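Local coordinates for peptidase, zinc-dependent (Methanocorpusculum labreanum, PDB 3LMC), which probably acts as a zinc-dependent metallopeptidase of family M54, binding a zinc ion and a separate iron ion held by four cysteines, at residues A25-P30 and H149-L154. Numbering follows the deposited sequence.
With ZN (zinc ion), chain C.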
ATOM      1  N   ALA A  25      -2.260  13.083   4.846  1.00 22.12           N
ATOM      2  CA  ALA A  25      -2.083  13.814   6.102  1.00 21.70           C
ATOM      3  C   ALA A  25      -1.054  13.162   7.006  1.00 19.17           C
ATOM      4  O   ALA A  25      -0.208  13.837   7.563  1.00 21.78           O
ATOM      5  CB  ALA A  25      -3.405  13.973   6.844  1.00 17.19           C
ATOM      6  N   VAL A  26      -1.122  11.843   7.142  1.00 21.39           N
ATOM      7  CA  VAL A  26      -0.239  11.124   8.055  1.00 26.15           C
ATOM      8  C   VAL A  26       1.211  11.084   7.534  1.00 26.37           C
ATOM      9  O   VAL A  26       2.163  11.158   8.314  1.00 20.76           O
ATOM     10  CB  VAL A  26      -0.793   9.698   8.409  1.00 28.45           C
ATOM     11  CG1 VAL A  26      -0.761   8.761   7.201  1.00 19.93           C
ATOM     12  CG2 VAL A  26      -0.017   9.106   9.574  1.00 34.65           C
ATOM     13  N   LEU A  27       1.361  11.000   6.213  1.00 22.00           N
ATOM     14  CA  LEU A  27       2.669  11.035   5.563  1.00 20.45           C
ATOM     15  C   LEU A  27       3.189  12.480   5.435  1.00 26.18           C
ATOM     16  O   LEU A  27       4.399  12.710   5.312  1.00 23.79           O
ATOM     17  CB  LEU A  27       2.585  10.389   4.179  1.00 12.09           C
ATOM     18  CG  LEU A  27       2.291   8.886   4.116  1.00 19.11           C
ATOM     19  CD1 LEU A  27       1.830   8.483   2.716  1.00 21.71           C
ATOM     20  CD2 LEU A  27       3.499   8.055   4.536  1.00 17.06           C
ATOM     21  N   GLU A  28       2.270  13.445   5.469  1.00 22.87           N
ATOM     22  CA  GLU A  28       2.617  14.847   5.258  1.00 27.45           C
ATOM     23  C   GLU A  28       3.218  15.007   3.869  1.00 29.38           C
ATOM     24  O   GLU A  28       4.252  15.663   3.708  1.00 28.26           O
ATOM     25  CB  GLU A  28       3.609  15.343   6.321  1.00 28.83           C
ATOM     26  CG  GLU A  28       2.971  15.731   7.642  1.00 38.15           C
ATOM     27  CD  GLU A  28       3.995  15.955   8.761  1.00 45.86           C
ATOM     28  OE1 GLU A  28       5.188  15.646   8.565  1.00 52.27           O
ATOM     29  OE2 GLU A  28       3.604  16.438   9.843  1.00 45.69           O
HETATM   30  N   MSE A  29       2.556  14.404   2.881  1.00 24.52           N
HETATM   31  CA  MSE A  29       2.999  14.394   1.489  1.00 27.14           C
HETATM   32  C   MSE A  29       1.777  14.273   0.575  1.00 24.74           C
HETATM   33  O   MSE A  29       0.811  13.582   0.910  1.00 23.28           O
HETATM   34  CB  MSE A  29       3.933  13.200   1.224  1.00 33.24           C
HETATM   35  CG  MSE A  29       5.171  13.113   2.132  1.00 42.95           C
HETATM   36 SE   MSE A  29       6.451  11.691   1.580  1.00 70.86          SE
HETATM   37  CE  MSE A  29       5.481  10.123   2.176  1.00 35.22           C
ATOM     38  N   PRO A  30       1.812  14.944  -0.586  1.00 27.16           N
ATOM     39  CA  PRO A  30       0.691  14.853  -1.533  1.00 25.51           C
ATOM     40  C   PRO A  30       0.584  13.439  -2.076  1.00 22.10           C
ATOM     41  O   PRO A  30       1.601  12.810  -2.348  1.00 19.68           O
ATOM     42  CB  PRO A  30       1.102  15.797  -2.657  1.00 27.73           C
ATOM     43  CG  PRO A  30       2.591  15.838  -2.580  1.00 31.58           C
ATOM     44  CD  PRO A  30       2.926  15.749  -1.113  1.00 28.22           C
ATOM     45  N   HIS A 149       2.270   2.416   6.481  1.00 15.93           N
ATOM     46  CA  HIS A 149       3.344   1.520   6.904  1.00 20.92           C
ATOM     47  C   HIS A 149       4.181   1.073   5.701  1.00 21.59           C
ATOM     48  O   HIS A 149       5.380   1.306   5.653  1.00 20.69           O
ATOM     49  CB  HIS A 149       2.741   0.300   7.603  1.00 25.84           C
ATOM     50  CG  HIS A 149       3.746  -0.735   7.988  1.00 34.65           C
ATOM     51  ND1 HIS A 149       4.266  -0.830   9.261  1.00 42.76           N
ATOM     52  CD2 HIS A 149       4.334  -1.720   7.267  1.00 33.20           C
ATOM     53  CE1 HIS A 149       5.135  -1.823   9.307  1.00 38.51           C
ATOM     54  NE2 HIS A 149       5.191  -2.380   8.113  1.00 33.85           N
ATOM     55  N   GLU A 150       3.529   0.438   4.730  1.00 16.17           N
ATOM     56  CA  GLU A 150       4.183  -0.013   3.517  1.00 17.28           C
ATOM     57  C   GLU A 150       4.905   1.117   2.799  1.00 19.04           C
ATOM     58  O   GLU A 150       6.027   0.927   2.350  1.00 17.60           O
ATOM     59  CB  GLU A 150       3.180  -0.654   2.560  1.00 18.61           C
ATOM     60  CG  GLU A 150       2.365  -1.801   3.154  1.00 21.58           C
ATOM     61  CD  GLU A 150       3.228  -2.861   3.810  1.00 32.99           C
ATOM     62  OE1 GLU A 150       4.471  -2.739   3.798  1.00 37.24           O
ATOM     63  OE2 GLU A 150       2.665  -3.835   4.342  1.00 39.31           O
ATOM     64  N   ILE A 151       4.262   2.279   2.695  1.00 13.03           N
ATOM     65  CA  ILE A 151       4.855   3.436   2.028  1.00 16.79           C
ATOM     66  C   ILE A 151       6.058   3.992   2.790  1.00 23.68           C
ATOM     67  O   ILE A 151       6.996   4.525   2.190  1.00 21.65           O
ATOM     68  CB  ILE A 151       3.836   4.576   1.836  1.00 13.71           C
ATOM     69  CG1 ILE A 151       2.848   4.217   0.712  1.00 16.31           C
ATOM     70  CG2 ILE A 151       4.567   5.860   1.465  1.00 14.31           C
ATOM     71  CD1 ILE A 151       1.626   5.163   0.634  1.00 18.25           C
ATOM     72  N   GLY A 152       6.020   3.885   4.116  1.00 21.03           N
ATOM     73  CA  GLY A 152       7.156   4.262   4.924  1.00 16.26           C
ATOM     74  C   GLY A 152       8.367   3.437   4.527  1.00 21.11           C
ATOM     75  O   GLY A 152       9.448   3.987   4.356  1.00 24.35           O
ATOM     76  N   HIS A 153       8.188   2.121   4.380  1.00 20.80           N
ATOM     77  CA  HIS A 153       9.260   1.248   3.877  1.00 23.93           C
ATOM     78  C   HIS A 153       9.871   1.752   2.560  1.00 23.52           C
ATOM     79  O   HIS A 153      11.074   1.696   2.354  1.00 23.61           O
ATOM     80  CB  HIS A 153       8.730  -0.152   3.610  1.00 20.27           C
ATOM     81  CG  HIS A 153       8.477  -0.960   4.834  1.00 21.81           C
ATOM     82  ND1 HIS A 153       9.373  -1.033   5.877  1.00 23.22           N
ATOM     83  CD2 HIS A 153       7.450  -1.783   5.160  1.00 20.91           C
ATOM     84  CE1 HIS A 153       8.897  -1.843   6.805  1.00 22.38           C
ATOM     85  NE2 HIS A 153       7.734  -2.314   6.391  1.00 23.43           N
ATOM     86  N   LEU A 154       9.025   2.206   1.647  1.00 21.20           N
ATOM     87  CA  LEU A 154       9.518   2.724   0.376  1.00 18.13           C
ATOM     88  C   LEU A 154      10.481   3.910   0.589  1.00 23.99           C
ATOM     89  O   LEU A 154      11.314   4.223  -0.271  1.00 22.57           O
ATOM     90  CB  LEU A 154       8.334   3.112  -0.517  1.00 18.50           C
ATOM     91  CG  LEU A 154       7.891   2.065  -1.548  1.00 21.65           C
ATOM     92  CD1 LEU A 154       8.250   0.629  -1.160  1.00 19.85           C
ATOM     93  CD2 LEU A 154       6.426   2.206  -1.893  1.00 14.93           C
TER
HETATM   94 ZN    ZN C 212       6.505  -3.922   7.265  1.00 38.63          ZN
HETATM   95  O   HOH W   1       5.546  -4.946   5.356  1.00 23.59           O
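L27, in the last turn of helix 16-27, meets I151 on the metal-bearing helix 136-154, and the two side chains cross at about a right angle. The CB of L27 heads toward the other helix. CG lies anti to the carbonyl carbon (chi1 -66°), and from there the chain forks onto I151: CD2 touches I151 CG2 at 3.9 Å, while CD1 touches I151 CD1 at 3.9 Å and I151 CG2 at 4.0 Å. The isoleucine's gamma methyl therefore sits against both leucine methyls. The chain then turns: E28 is the C-prime residue of a Schellman motif closing the helix, and selenomethionine M29 follows. Its methyl CE adds a looser touch, 4.4 Å from I151 CG2. F183 packs on L27, and I3 touches both M29 and I151, so this small apolar patch joins the end of helix 16-27 and the loop after it to helix 136-154 and strand 3-7.

The CB of H149 points away from this patch, and its ring, with CG anti to the backbone N (chi1 176°), brings NE2 to the zinc. H149 NE2 and H153 NE2 each bind at 2.2 Å, and H159 supplies the third histidine. The zinc-bound water donates a 2.9 Å hydrogen bond to E150 OE1. I151 thus lies on the apolar side of a helix whose other side carries the HExxH zinc site, the signature of clan MA metallopeptidases.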